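Local coordinates for protein putative aldolase (PDB 3DXI) that is a putative aldolase of unestablished function whose N-terminal domain folds as a TIM barrel of the HMGL-like family, at residues D7-D12 with T220-G225; W19-K24 with G55-T60; I78-K83 with H92-I97; V101-I106 with A157-M162. One frame throughout, in Å; residues are numbered along the deposited sequence.

Contact 1 of 4, residues D7-D12 with T220-G225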
loop_
_atom_site.group_PDB
_atom_site.type_symbol
_atom_site.label_atom_id
_atom_site.label_comp_id
_atom_site.label_asym_id
_atom_site.label_seq_id
_atom_site.Cartn_x
_atom_site.Cartn_y
_atom_site.Cartn_z
ATOM N N ASP A 7 -8.977 13.969 -9.586
ATOM C CA ASP A 7 -7.899 14.274 -8.657
ATOM C C ASP A 7 -8.343 15.413 -7.750
ATOM O O ASP A 7 -8.826 16.452 -8.222
ATOM C CB ASP A 7 -6.632 14.659 -9.417
ATOM C CG ASP A 7 -5.466 14.934 -8.496
ATOM O OD1 ASP A 7 -5.396 16.044 -7.935
ATOM O OD2 ASP A 7 -4.625 14.032 -8.318
ATOM N N CYS A 8 -8.197 15.206 -6.444
ATOM C CA CYS A 8 -8.589 16.211 -5.465
ATOM C C CYS A 8 -7.440 16.636 -4.558
ATOM O O CYS A 8 -7.647 16.949 -3.388
ATOM C CB CYS A 8 -9.769 15.700 -4.620
ATOM S SG CYS A 8 -9.550 14.058 -3.870
ATOM N N THR A 9 -6.234 16.672 -5.115
ATOM C CA THR A 9 -5.040 17.051 -4.363
ATOM C C THR A 9 -5.177 18.343 -3.550
ATOM O O THR A 9 -4.986 18.339 -2.332
ATOM C CB THR A 9 -3.820 17.198 -5.311
ATOM O OG1 THR A 9 -3.655 15.994 -6.075
ATOM C CG2 THR A 9 -2.556 17.459 -4.512
ATOM N N LEU A 10 -5.511 19.447 -4.212
ATOM C CA LEU A 10 -5.634 20.738 -3.525
ATOM C C LEU A 10 -6.732 20.818 -2.468
ATOM O O LEU A 10 -6.543 21.430 -1.413
ATOM C CB LEU A 10 -5.838 21.865 -4.545
ATOM C CG LEU A 10 -4.746 22.040 -5.605
ATOM C CD1 LEU A 10 -5.062 23.254 -6.466
ATOM C CD2 LEU A 10 -3.385 22.204 -4.934
ATOM N N ARG A 11 -7.878 20.207 -2.754
ATOM C CA ARG A 11 -9.010 20.229 -1.834
ATOM C C ARG A 11 -8.761 19.373 -0.597
ATOM O O ARG A 11 -9.007 19.798 0.533
ATOM C CB ARG A 11 -10.277 19.738 -2.555
ATOM C CG ARG A 11 -11.573 19.863 -1.751
ATOM C CD ARG A 11 -11.770 18.712 -0.769
ATOM N NE ARG A 11 -12.043 17.441 -1.440
ATOM C CZ ARG A 11 -12.262 16.294 -0.804
ATOM N NH1 ARG A 11 -12.239 16.252 0.521
ATOM N NH2 ARG A 11 -12.514 15.188 -1.490
ATOM N N ASP A 12 -8.261 18.165 -0.823
ATOM C CA ASP A 12 -7.998 17.221 0.249
ATOM C C ASP A 12 -6.641 17.402 0.918
ATOM O O ASP A 12 -6.475 17.080 2.094
ATOM C CB ASP A 12 -8.128 15.805 -0.307
ATOM C CG ASP A 12 -9.005 14.922 0.548
ATOM O OD1 ASP A 12 -9.814 15.458 1.339
ATOM O OD2 ASP A 12 -8.891 13.689 0.414
ATOM N N THR A 220 0.690 11.926 -4.812
ATOM C CA THR A 220 1.435 11.401 -3.664
ATOM C C THR A 220 0.508 10.984 -2.529
ATOM O O THR A 220 0.958 10.763 -1.409
ATOM C CB THR A 220 2.510 12.388 -3.102
ATOM O OG1 THR A 220 1.879 13.535 -2.533
ATOM C CG2 THR A 220 3.474 12.831 -4.200
ATOM N N GLY A 221 -0.785 10.860 -2.831
ATOM C CA GLY A 221 -1.760 10.462 -1.823
ATOM C C GLY A 221 -2.027 11.537 -0.784
ATOM O O GLY A 221 -2.654 11.281 0.244
HETATM N N MSE A 222 -1.553 12.748 -1.056
HETATM C CA MSE A 222 -1.725 13.877 -0.145
HETATM C C MSE A 222 -3.150 13.959 0.389
HETATM O O MSE A 222 -4.123 13.976 -0.371
HETATM C CB MSE A 222 -1.353 15.190 -0.845
HETATM C CG MSE A 222 -1.360 16.414 0.065
HETATM SE SE MSE A 222 -0.814 18.023 -0.882
HETATM C CE MSE A 222 -0.293 19.136 0.620
ATOM N N GLY A 223 -3.250 14.008 1.714
ATOM C CA GLY A 223 -4.532 14.071 2.388
ATOM C C GLY A 223 -4.243 13.949 3.869
ATOM O O GLY A 223 -3.137 13.566 4.246
ATOM N N ARG A 224 -5.208 14.272 4.719
ATOM C CA ARG A 224 -4.965 14.186 6.153
ATOM C C ARG A 224 -4.717 12.747 6.609
ATOM O O ARG A 224 -5.245 11.790 6.028
ATOM C CB ARG A 224 -6.132 14.808 6.934
ATOM C CG ARG A 224 -7.505 14.262 6.583
ATOM C CD ARG A 224 -8.592 14.936 7.428
ATOM N NE ARG A 224 -8.767 16.358 7.122
ATOM C CZ ARG A 224 -9.560 16.829 6.161
ATOM N NH1 ARG A 224 -10.259 15.992 5.402
ATOM N NH2 ARG A 224 -9.663 18.139 5.962
ATOM N N GLY A 225 -3.891 12.606 7.643
ATOM C CA GLY A 225 -3.576 11.291 8.175
ATOM C C GLY A 225 -2.865 10.370 7.203
ATOM O O GLY A 225 -1.822 10.723 6.640
HETATM O O HOH W 1 -7.782 15.348 3.739
#

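Contact 2 of 4, residues W19-K24 with G55-T60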
loop_
_atom_site.group_PDB
_atom_site.type_symbol
_atom_site.label_atom_id
_atom_site.label_comp_id
_atom_site.label_asym_id
_atom_site.label_seq_id
_atom_site.Cartn_x
_atom_site.Cartn_y
_atom_site.Cartn_z
ATOM N N TRP A 19 -4.997 25.289 3.302
ATOM C CA TRP A 19 -5.506 25.413 1.943
ATOM C C TRP A 19 -4.855 26.561 1.177
ATOM O O TRP A 19 -5.430 27.111 0.238
ATOM C CB TRP A 19 -7.032 25.569 1.963
ATOM C CG TRP A 19 -7.718 24.265 2.226
ATOM C CD1 TRP A 19 -8.043 23.309 1.300
ATOM C CD2 TRP A 19 -8.053 23.713 3.507
ATOM N NE1 TRP A 19 -8.547 22.196 1.927
ATOM C CE2 TRP A 19 -8.564 22.415 3.280
ATOM C CE3 TRP A 19 -7.961 24.185 4.824
ATOM C CZ2 TRP A 19 -8.988 21.584 4.326
ATOM C CZ3 TRP A 19 -8.381 23.358 5.862
ATOM C CH2 TRP A 19 -8.886 22.071 5.607
ATOM N N ASP A 20 -3.650 26.931 1.593
ATOM C CA ASP A 20 -2.920 27.976 0.896
ATOM C C ASP A 20 -1.911 27.288 0.001
ATOM O O ASP A 20 -1.200 26.382 0.428
ATOM C CB ASP A 20 -2.195 28.910 1.868
ATOM C CG ASP A 20 -3.116 29.960 2.466
ATOM O OD1 ASP A 20 -3.834 30.631 1.684
ATOM O OD2 ASP A 20 -3.113 30.114 3.711
ATOM N N PHE A 21 -1.885 27.709 -1.255
ATOM C CA PHE A 21 -0.968 27.171 -2.242
ATOM C C PHE A 21 -0.591 28.349 -3.115
ATOM O O PHE A 21 -1.464 29.037 -3.643
ATOM C CB PHE A 21 -1.646 26.093 -3.091
ATOM C CG PHE A 21 -1.910 24.808 -2.355
ATOM C CD1 PHE A 21 -0.859 23.979 -1.974
ATOM C CD2 PHE A 21 -3.211 24.423 -2.048
ATOM C CE1 PHE A 21 -1.103 22.780 -1.298
ATOM C CE2 PHE A 21 -3.465 23.232 -1.374
ATOM C CZ PHE A 21 -2.406 22.407 -0.998
ATOM N N ASN A 22 0.706 28.591 -3.245
ATOM C CA ASN A 22 1.208 29.690 -4.057
ATOM C C ASN A 22 0.973 29.381 -5.539
ATOM O O ASN A 22 0.916 28.212 -5.933
ATOM C CB ASN A 22 2.690 29.893 -3.748
ATOM C CG ASN A 22 2.924 30.308 -2.297
ATOM O OD1 ASN A 22 3.930 29.941 -1.678
ATOM N ND2 ASN A 22 1.996 31.089 -1.751
ATOM N N SER A 23 0.828 30.429 -6.347
ATOM C CA SER A 23 0.555 30.298 -7.779
ATOM C C SER A 23 1.511 29.389 -8.544
ATOM O O SER A 23 1.124 28.771 -9.537
ATOM C CB SER A 23 0.538 31.680 -8.447
ATOM O OG SER A 23 1.856 32.177 -8.616
ATOM N N LYS A 24 2.760 29.307 -8.105
ATOM C CA LYS A 24 3.709 28.450 -8.802
ATOM C C LYS A 24 3.304 26.980 -8.687
ATOM O O LYS A 24 3.360 26.234 -9.668
ATOM C CB LYS A 24 5.124 28.672 -8.265
ATOM C CG LYS A 24 5.877 29.813 -8.962
ATOM C CD LYS A 24 5.046 31.103 -9.043
ATOM C CE LYS A 24 5.887 32.290 -9.527
ATOM N NZ LYS A 24 5.089 33.547 -9.701
ATOM N N GLY A 55 -7.382 29.227 4.355
ATOM C CA GLY A 55 -6.718 29.875 3.235
ATOM C C GLY A 55 -7.458 29.908 1.909
ATOM O O GLY A 55 -8.627 29.527 1.806
ATOM N N LYS A 56 -6.745 30.363 0.885
ATOM C CA LYS A 56 -7.271 30.498 -0.465
ATOM C C LYS A 56 -8.240 29.416 -0.932
ATOM O O LYS A 56 -9.399 29.711 -1.231
ATOM C CB LYS A 56 -6.115 30.608 -1.470
ATOM C CG LYS A 56 -6.566 30.619 -2.933
ATOM C CD LYS A 56 -5.499 31.198 -3.850
ATOM C CE LYS A 56 -5.297 32.683 -3.563
ATOM N NZ LYS A 56 -4.298 33.316 -4.482
ATOM N N PHE A 57 -7.779 28.168 -0.980
ATOM C CA PHE A 57 -8.617 27.076 -1.464
ATOM C C PHE A 57 -9.648 26.501 -0.501
ATOM O O PHE A 57 -10.226 25.440 -0.738
ATOM C CB PHE A 57 -7.717 25.999 -2.068
ATOM C CG PHE A 57 -7.012 26.468 -3.315
ATOM C CD1 PHE A 57 -7.680 26.497 -4.538
ATOM C CD2 PHE A 57 -5.719 26.979 -3.249
ATOM C CE1 PHE A 57 -7.075 27.030 -5.672
ATOM C CE2 PHE A 57 -5.103 27.517 -4.381
ATOM C CZ PHE A 57 -5.785 27.543 -5.592
ATOM N N GLY A 58 -9.888 27.236 0.576
ATOM C CA GLY A 58 -10.905 26.851 1.532
ATOM C C GLY A 58 -12.120 27.674 1.133
ATOM O O GLY A 58 -13.258 27.355 1.480
ATOM N N TYR A 59 -11.853 28.736 0.371
ATOM C CA TYR A 59 -12.879 29.659 -0.124
ATOM C C TYR A 59 -12.945 29.676 -1.652
ATOM O O TYR A 59 -13.971 30.048 -2.225
ATOM C CB TYR A 59 -12.592 31.085 0.365
ATOM C CG TYR A 59 -12.766 31.283 1.852
ATOM C CD1 TYR A 59 -14.036 31.303 2.427
ATOM C CD2 TYR A 59 -11.659 31.431 2.691
ATOM C CE1 TYR A 59 -14.202 31.460 3.791
ATOM C CE2 TYR A 59 -11.816 31.588 4.066
ATOM C CZ TYR A 59 -13.089 31.600 4.604
ATOM O OH TYR A 59 -13.255 31.760 5.955
ATOM N N THR A 60 -11.848 29.285 -2.298
ATOM C CA THR A 60 -11.743 29.251 -3.758
ATOM C C THR A 60 -12.482 30.426 -4.416
ATOM O O THR A 60 -13.515 30.257 -5.065
ATOM C CB THR A 60 -12.281 27.914 -4.317
ATOM O OG1 THR A 60 -11.795 26.832 -3.511
ATOM C CG2 THR A 60 -11.785 27.694 -5.755
HETATM O O HOH W 2 -2.785 30.580 -5.195
#

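Contact 3 of 4, residues I78-K83 with H92-I97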
loop_
_atom_site.group_PDB
_atom_site.type_symbol
_atom_site.label_atom_id
_atom_site.label_comp_id
_atom_site.label_asym_id
_atom_site.label_seq_id
_atom_site.Cartn_x
_atom_site.Cartn_y
_atom_site.Cartn_z
ATOM N N ILE A 78 -15.699 21.901 -7.090
ATOM C CA ILE A 78 -15.394 22.442 -5.775
ATOM C C ILE A 78 -16.309 21.642 -4.850
ATOM O O ILE A 78 -17.279 21.027 -5.305
ATOM C CB ILE A 78 -15.691 23.974 -5.644
ATOM C CG1 ILE A 78 -17.189 24.253 -5.763
ATOM C CG2 ILE A 78 -14.865 24.756 -6.667
ATOM C CD1 ILE A 78 -17.938 24.122 -4.449
HETATM N N MSE A 79 -16.005 21.639 -3.560
HETATM C CA MSE A 79 -16.814 20.889 -2.615
HETATM C C MSE A 79 -17.479 21.778 -1.574
HETATM O O MSE A 79 -16.951 22.832 -1.210
HETATM C CB MSE A 79 -15.942 19.833 -1.922
HETATM C CG MSE A 79 -16.619 19.108 -0.773
HETATM SE SE MSE A 79 -15.576 17.609 -0.126
HETATM C CE MSE A 79 -16.214 16.277 -1.385
ATOM N N LEU A 80 -18.646 21.336 -1.116
ATOM C CA LEU A 80 -19.417 22.022 -0.087
ATOM C C LEU A 80 -19.674 21.014 1.027
ATOM O O LEU A 80 -19.992 19.856 0.753
ATOM C CB LEU A 80 -20.775 22.476 -0.624
ATOM C CG LEU A 80 -20.883 23.585 -1.667
ATOM C CD1 LEU A 80 -22.347 23.760 -2.052
ATOM C CD2 LEU A 80 -20.313 24.882 -1.099
ATOM N N ASN A 81 -19.528 21.445 2.275
ATOM C CA ASN A 81 -19.802 20.572 3.410
ATOM C C ASN A 81 -21.299 20.724 3.716
ATOM O O ASN A 81 -21.747 21.792 4.138
ATOM C CB ASN A 81 -18.968 20.988 4.627
ATOM C CG ASN A 81 -17.490 20.633 4.482
ATOM O OD1 ASN A 81 -16.619 21.354 4.971
ATOM N ND2 ASN A 81 -17.207 19.513 3.829
ATOM N N GLU A 82 -22.063 19.655 3.495
ATOM C CA GLU A 82 -23.510 19.653 3.721
ATOM C C GLU A 82 -23.924 20.157 5.111
ATOM O O GLU A 82 -24.845 20.965 5.234
ATOM C CB GLU A 82 -24.056 18.237 3.495
ATOM C CG GLU A 82 -25.567 18.121 3.355
ATOM C CD GLU A 82 -26.295 18.240 4.677
ATOM O OE1 GLU A 82 -25.810 17.678 5.686
ATOM O OE2 GLU A 82 -27.363 18.883 4.703
ATOM N N LYS A 83 -23.245 19.690 6.152
ATOM C CA LYS A 83 -23.576 20.098 7.516
ATOM C C LYS A 83 -23.428 21.602 7.761
ATOM O O LYS A 83 -23.933 22.122 8.755
ATOM C CB LYS A 83 -22.703 19.341 8.522
ATOM C CG LYS A 83 -21.227 19.690 8.450
ATOM C CD LYS A 83 -20.441 18.935 9.508
ATOM C CE LYS A 83 -18.978 19.352 9.510
ATOM N NZ LYS A 83 -18.194 18.591 10.519
ATOM N N HIS A 92 -24.883 32.941 -2.363
ATOM C CA HIS A 92 -23.562 33.531 -2.241
ATOM C C HIS A 92 -22.450 32.531 -2.529
ATOM O O HIS A 92 -21.415 32.895 -3.082
ATOM C CB HIS A 92 -23.346 34.124 -0.853
ATOM C CG HIS A 92 -22.146 35.016 -0.776
ATOM N ND1 HIS A 92 -21.538 35.352 0.415
ATOM C CD2 HIS A 92 -21.441 35.640 -1.750
ATOM C CE1 HIS A 92 -20.508 36.144 0.170
ATOM N NE2 HIS A 92 -20.427 36.335 -1.135
ATOM N N LEU A 93 -22.668 31.272 -2.158
ATOM C CA LEU A 93 -21.667 30.228 -2.370
ATOM C C LEU A 93 -21.447 29.805 -3.821
ATOM O O LEU A 93 -20.305 29.652 -4.260
ATOM C CB LEU A 93 -22.022 28.979 -1.553
ATOM C CG LEU A 93 -21.953 29.048 -0.028
ATOM C CD1 LEU A 93 -22.540 27.784 0.574
ATOM C CD2 LEU A 93 -20.509 29.226 0.404
ATOM N N LEU A 94 -22.531 29.624 -4.570
ATOM C CA LEU A 94 -22.408 29.143 -5.945
ATOM C C LEU A 94 -22.725 30.103 -7.091
ATOM O O LEU A 94 -22.128 30.009 -8.162
ATOM C CB LEU A 94 -23.259 27.878 -6.100
ATOM C CG LEU A 94 -22.942 26.775 -5.081
ATOM C CD1 LEU A 94 -23.819 25.560 -5.310
ATOM C CD2 LEU A 94 -21.491 26.394 -5.206
ATOM N N LEU A 95 -23.663 31.016 -6.873
ATOM C CA LEU A 95 -24.051 31.955 -7.913
ATOM C C LEU A 95 -22.850 32.657 -8.555
ATOM O O LEU A 95 -22.777 32.783 -9.777
ATOM C CB LEU A 95 -25.022 32.987 -7.336
ATOM C CG LEU A 95 -26.115 33.532 -8.256
ATOM C CD1 LEU A 95 -27.046 32.403 -8.682
ATOM C CD2 LEU A 95 -26.896 34.613 -7.514
ATOM N N PRO A 96 -21.878 33.105 -7.741
ATOM C CA PRO A 96 -20.718 33.786 -8.329
ATOM C C PRO A 96 -19.824 32.917 -9.210
ATOM O O PRO A 96 -19.032 33.440 -9.994
ATOM C CB PRO A 96 -19.962 34.309 -7.106
ATOM C CG PRO A 96 -21.054 34.485 -6.072
ATOM C CD PRO A 96 -21.877 33.237 -6.273
ATOM N N ILE A 97 -19.950 31.595 -9.099
ATOM C CA ILE A 97 -19.086 30.712 -9.878
ATOM C C ILE A 97 -19.741 29.976 -11.043
ATOM O O ILE A 97 -19.157 29.045 -11.592
ATOM C CB ILE A 97 -18.388 29.660 -8.965
ATOM C CG1 ILE A 97 -19.417 28.674 -8.411
ATOM C CG2 ILE A 97 -17.671 30.359 -7.814
ATOM C CD1 ILE A 97 -18.817 27.621 -7.484
#

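Contact 4 of 4, residues V101-I106 with A157-M162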
loop_
_atom_site.group_PDB
_atom_site.type_symbol
_atom_site.label_atom_id
_atom_site.label_comp_id
_atom_site.label_asym_id
_atom_site.label_seq_id
_atom_site.Cartn_x
_atom_site.Cartn_y
_atom_site.Cartn_z
ATOM N N VAL A 101 -17.209 26.660 -12.740
ATOM C CA VAL A 101 -17.095 25.330 -12.153
ATOM C C VAL A 101 -18.146 24.402 -12.739
ATOM O O VAL A 101 -19.320 24.763 -12.840
ATOM C CB VAL A 101 -17.249 25.403 -10.619
ATOM C CG1 VAL A 101 -17.336 23.994 -10.014
ATOM C CG2 VAL A 101 -16.059 26.163 -10.035
ATOM N N ASP A 102 -17.711 23.206 -13.125
ATOM C CA ASP A 102 -18.584 22.209 -13.728
ATOM C C ASP A 102 -19.419 21.425 -12.740
ATOM O O ASP A 102 -20.625 21.251 -12.929
ATOM C CB ASP A 102 -17.746 21.235 -14.554
ATOM C CG ASP A 102 -16.985 21.930 -15.658
ATOM O OD1 ASP A 102 -17.633 22.333 -16.649
ATOM O OD2 ASP A 102 -15.749 22.090 -15.528
HETATM N N MSE A 103 -18.775 20.959 -11.677
HETATM C CA MSE A 103 -19.459 20.150 -10.685
HETATM C C MSE A 103 -19.297 20.619 -9.252
HETATM O O MSE A 103 -18.234 21.094 -8.847
HETATM C CB MSE A 103 -18.970 18.708 -10.784
HETATM C CG MSE A 103 -19.545 17.781 -9.728
HETATM SE SE MSE A 103 -18.691 16.036 -9.789
HETATM C CE MSE A 103 -19.781 15.224 -11.186
ATOM N N ILE A 104 -20.376 20.472 -8.493
ATOM C CA ILE A 104 -20.397 20.831 -7.089
ATOM C C ILE A 104 -20.539 19.516 -6.338
ATOM O O ILE A 104 -21.551 18.826 -6.476
ATOM C CB ILE A 104 -21.614 21.718 -6.744
ATOM C CG1 ILE A 104 -21.641 22.960 -7.643
ATOM C CG2 ILE A 104 -21.564 22.107 -5.273
ATOM C CD1 ILE A 104 -20.405 23.851 -7.536
ATOM N N ARG A 105 -19.516 19.146 -5.576
ATOM C CA ARG A 105 -19.589 17.912 -4.807
ATOM C C ARG A 105 -19.992 18.274 -3.393
ATOM O O ARG A 105 -19.585 19.311 -2.874
ATOM C CB ARG A 105 -18.250 17.194 -4.786
ATOM C CG ARG A 105 -17.776 16.737 -6.141
ATOM C CD ARG A 105 -16.428 16.093 -5.973
ATOM N NE ARG A 105 -16.489 14.651 -6.054
ATOM C CZ ARG A 105 -15.539 13.840 -5.607
ATOM N NH1 ARG A 105 -14.452 14.325 -5.024
ATOM N NH2 ARG A 105 -15.661 12.541 -5.794
ATOM N N ILE A 106 -20.795 17.416 -2.778
ATOM C CA ILE A 106 -21.280 17.651 -1.425
ATOM C C ILE A 106 -20.771 16.579 -0.469
ATOM O O ILE A 106 -20.987 15.392 -0.703
ATOM C CB ILE A 106 -22.823 17.637 -1.407
ATOM C CG1 ILE A 106 -23.353 18.581 -2.496
ATOM C CG2 ILE A 106 -23.336 18.046 -0.035
ATOM C CD1 ILE A 106 -24.855 18.506 -2.720
ATOM N N ALA A 157 -28.423 13.569 -8.924
ATOM C CA ALA A 157 -27.020 13.189 -8.895
ATOM C C ALA A 157 -26.393 12.908 -10.258
ATOM O O ALA A 157 -27.014 12.303 -11.129
ATOM C CB ALA A 157 -26.834 11.973 -7.986
ATOM N N ASP A 158 -25.159 13.377 -10.426
ATOM C CA ASP A 158 -24.380 13.147 -11.632
ATOM C C ASP A 158 -23.266 12.207 -11.203
ATOM O O ASP A 158 -22.543 11.645 -12.023
ATOM C CB ASP A 158 -23.796 14.457 -12.143
ATOM C CG ASP A 158 -24.839 15.328 -12.792
ATOM O OD1 ASP A 158 -25.244 14.994 -13.924
ATOM O OD2 ASP A 158 -25.265 16.325 -12.171
ATOM N N LEU A 159 -23.147 12.052 -9.890
ATOM C CA LEU A 159 -22.153 11.185 -9.293
ATOM C C LEU A 159 -22.509 10.842 -7.851
ATOM O O LEU A 159 -22.841 11.723 -7.057
ATOM C CB LEU A 159 -20.774 11.851 -9.315
ATOM C CG LEU A 159 -19.705 11.107 -8.507
ATOM C CD1 LEU A 159 -19.532 9.708 -9.093
ATOM C CD2 LEU A 159 -18.388 11.872 -8.512
ATOM N N PHE A 160 -22.451 9.553 -7.537
ATOM C CA PHE A 160 -22.690 9.060 -6.187
ATOM C C PHE A 160 -21.355 8.431 -5.789
ATOM O O PHE A 160 -21.045 7.313 -6.200
ATOM C CB PHE A 160 -23.786 7.994 -6.159
ATOM C CG PHE A 160 -24.083 7.479 -4.776
ATOM C CD1 PHE A 160 -24.818 8.248 -3.879
ATOM C CD2 PHE A 160 -23.581 6.250 -4.352
ATOM C CE1 PHE A 160 -25.049 7.805 -2.582
ATOM C CE2 PHE A 160 -23.807 5.795 -3.051
ATOM C CZ PHE A 160 -24.542 6.575 -2.165
ATOM N N CYS A 161 -20.568 9.153 -4.996
ATOM C CA CYS A 161 -19.246 8.690 -4.576
ATOM C C CYS A 161 -19.219 7.993 -3.213
ATOM O O CYS A 161 -19.599 8.581 -2.201
ATOM C CB CYS A 161 -18.283 9.882 -4.568
ATOM S SG CYS A 161 -16.557 9.465 -4.242
HETATM N N MSE A 162 -18.786 6.733 -3.196
HETATM C CA MSE A 162 -18.695 5.973 -1.950
HETATM C C MSE A 162 -17.352 6.297 -1.295
HETATM O O MSE A 162 -16.300 6.066 -1.884
HETATM C CB MSE A 162 -18.789 4.469 -2.234
HETATM C CG MSE A 162 -19.993 4.068 -3.074
HETATM SE SE MSE A 162 -20.058 2.162 -3.359
HETATM C CE MSE A 162 -18.465 1.959 -4.439
#

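Contact 1 of 4, residues D7-D12 with T220-G225
Asp12 faces Gly223 and Arg224 through a CA-H...O contact, a shared water and a longer-range charge attraction. In the first, Gly223 CA lies 3.6 Å from Asp12 O, with 168° at the hydrogen. That same carbonyl accepts a hydrogen bond from water 1 (Asp12 O to water O, 2.7 Å), and the water in turn accepts from Arg224 N at 3.0 Å, so the two backbones are bridged where no direct hydrogen bond joins them.

Among the charged groups, Arg11 NH1 forms a salt bridge with Asp12 OD1 at 2.7 Å. Arg224 approaches the same oxygen less closely, NH1 to Asp12 OD1 4.1 Å, and because that oxygen lies well out of the guanidinium plane, no N-H points at it; the attraction is purely electrostatic.

The apolar part is small. Met222, a selenomethionine with CG anti to its backbone N (chi1 -174°) and an extended chain, crosses Thr9 at about a right angle and sets SE 4.1 Å from Thr9 CG2, with Phe258 of helix 248-265 against both residues. Thr9 N bonds to Asp7 OD1, closing an Asx turn at the end of strand 4-7. The short helix after the first strand thus meets the loop after the eighth, as expected where a TIM barrel closes.

Contact 2 of 4, residues W19-K24 with G55-T60
Trp19 O accepts the shortest hydrogen bond between the segments, from Phe57 N at 2.8 Å, with an N-H...O angle of 158° and the donor tilted 18° from the carbonyl plane. One residue on in the first segment and one back in the second, Lys56 N donates to Asp20 OD1 at 3.0 Å, meeting that oxygen from above the carboxylate plane. Two successive amides at the start of the short, weakly bonded helix 56-59 are thereby held by the loop that leads into helix 23-34. The other carboxylate oxygen of Asp20 bonds to Tyr53 OH, so both oxygens have a partner. Gly55 CA lies 3.4 Å from Asp20 OD1.

The aromatic side chains pack beside these bonds. With CG beside its backbone N (chi1 -66°), Phe57 brings CD2 to the edge of the Phe21 ring, 3.8 Å from Phe21 CD2, the two side chains crossing at about a right angle. Trp19 CB packs on the Phe57-Gly58 peptide, 3.6 Å from Gly58 N. Water 2 adds an indirect link, donating to Phe21 O and accepting from Lys56 NZ.

Val26 of helix 23-34 touches both phenylalanines and Val64 of helix 62-71 touches Phe57, while a backbone hydrogen bond between Phe57 and Tyr45 fastens the turn to the end of strand 40-45.

Contact 3 of 4, residues I78-K83 with H92-I97
Ile78 and Ile97 both hold CG1 between the backbone N and the carbonyl carbon (chi1 66° and 68°), and from there the ethyl branch of each reaches for the other segment. Ile97 is extended beyond CG1, which carries its CD1 to 4.1 Å from Ile78 CG1, the two side chains meeting at a slant. Leu80 is set differently: CG lies beside its backbone N (chi1 -69°), and the two methyls are divided between neighbouring leucines of the helix.

Leu80 CD1 meets Leu94 CD1 at 4.0 Å, these side chains reaching toward each other tip to tip. Leu80 CD2 lies 4.0 Å from Leu93 CD1. Leu94 is shared too, since its CD2 also approaches Ile78 CD1 at 4.3 Å. The result is a continuous run of aliphatic contacts, entirely apolar, with the backbones well apart: the nearest CA atoms, of Leu80 and Leu93, are 8.8 Å from each other.

Further side chains extend this buried layer. Ile123 of helix 113-124 touches both Leu80 and Leu94, and Ile104 of the next strand touches Ile78 and Leu94. Leu93 O also accepts from Arg46 NE, a polar link between the helix and the loop after strand 40-45. Ile78 and Leu80 of strand 75-81 thus pack on helix 90-94 and the turn after it on the outside of the barrel, the strand-to-helix packing of a beta-alpha-beta unit in a TIM barrel.

Contact 4 of 4, residues V101-I106 with A157-M162
Two strands of the barrel wall, 103-108 and 159-163, next but one in the sheet with 129-134 between them, meet through side chains in the interior. Their short segments come no nearer than 9.1 Å, axis to axis, and run at 38° in the same general direction, so side chains have to span the gap.

Met103, a selenomethionine, does so with its terminal methyl. Its CG is anti to the backbone N (chi1 176°) and the chain bends at its last torsion, which places CE 4.0 Å from Leu159 CB, the two side chains crossing at about a right angle; Asp158 CB is the other neighbour of Met103 CE, at 4.2 Å.

Such inward-pointing residues fill the core of a parallel eight-stranded TIM barrel, and here the filling turns from apolar to charged along the strand. Arg105 bends at its third torsion and brings the guanidinium edge up to Leu159 CD2, 3.9 Å from Arg105 NH2. Cys161 SG lies 3.6 Å from Arg105 NH2, approaching obliquely. The strongest partners of this buried charge come from other strands: Arg105 NH2 forms a salt bridge with Asp216 and Arg105 NH1 one with Glu42, which would balance the arginine. Asp158 OD2, meanwhile, accepts from Val130 N of the intervening strand.

How the contacts relate
All four contacts belong to one closed eight-stranded parallel barrel. Contact 1 joins the segments that follow the first and last strands, and the others are nested along the chain inside the loop it closes, in the order 2, 3, 4. Contacts 1 and 2 have centres about 13 Å apart and meet where Arg11 O pairs with Trp19 NE1, probably a hydrogen bond. Contacts 3 and 4, centres about 12 Å apart, lie on neighbouring strands 75-81 and 103-108; contact 3 is on the outer side of the barrel and contact 4 in its interior. Contacts 2 and 4 lie furthest apart, about 21 Å between centres. Together they sample the closure, outer layer and core of one barrel.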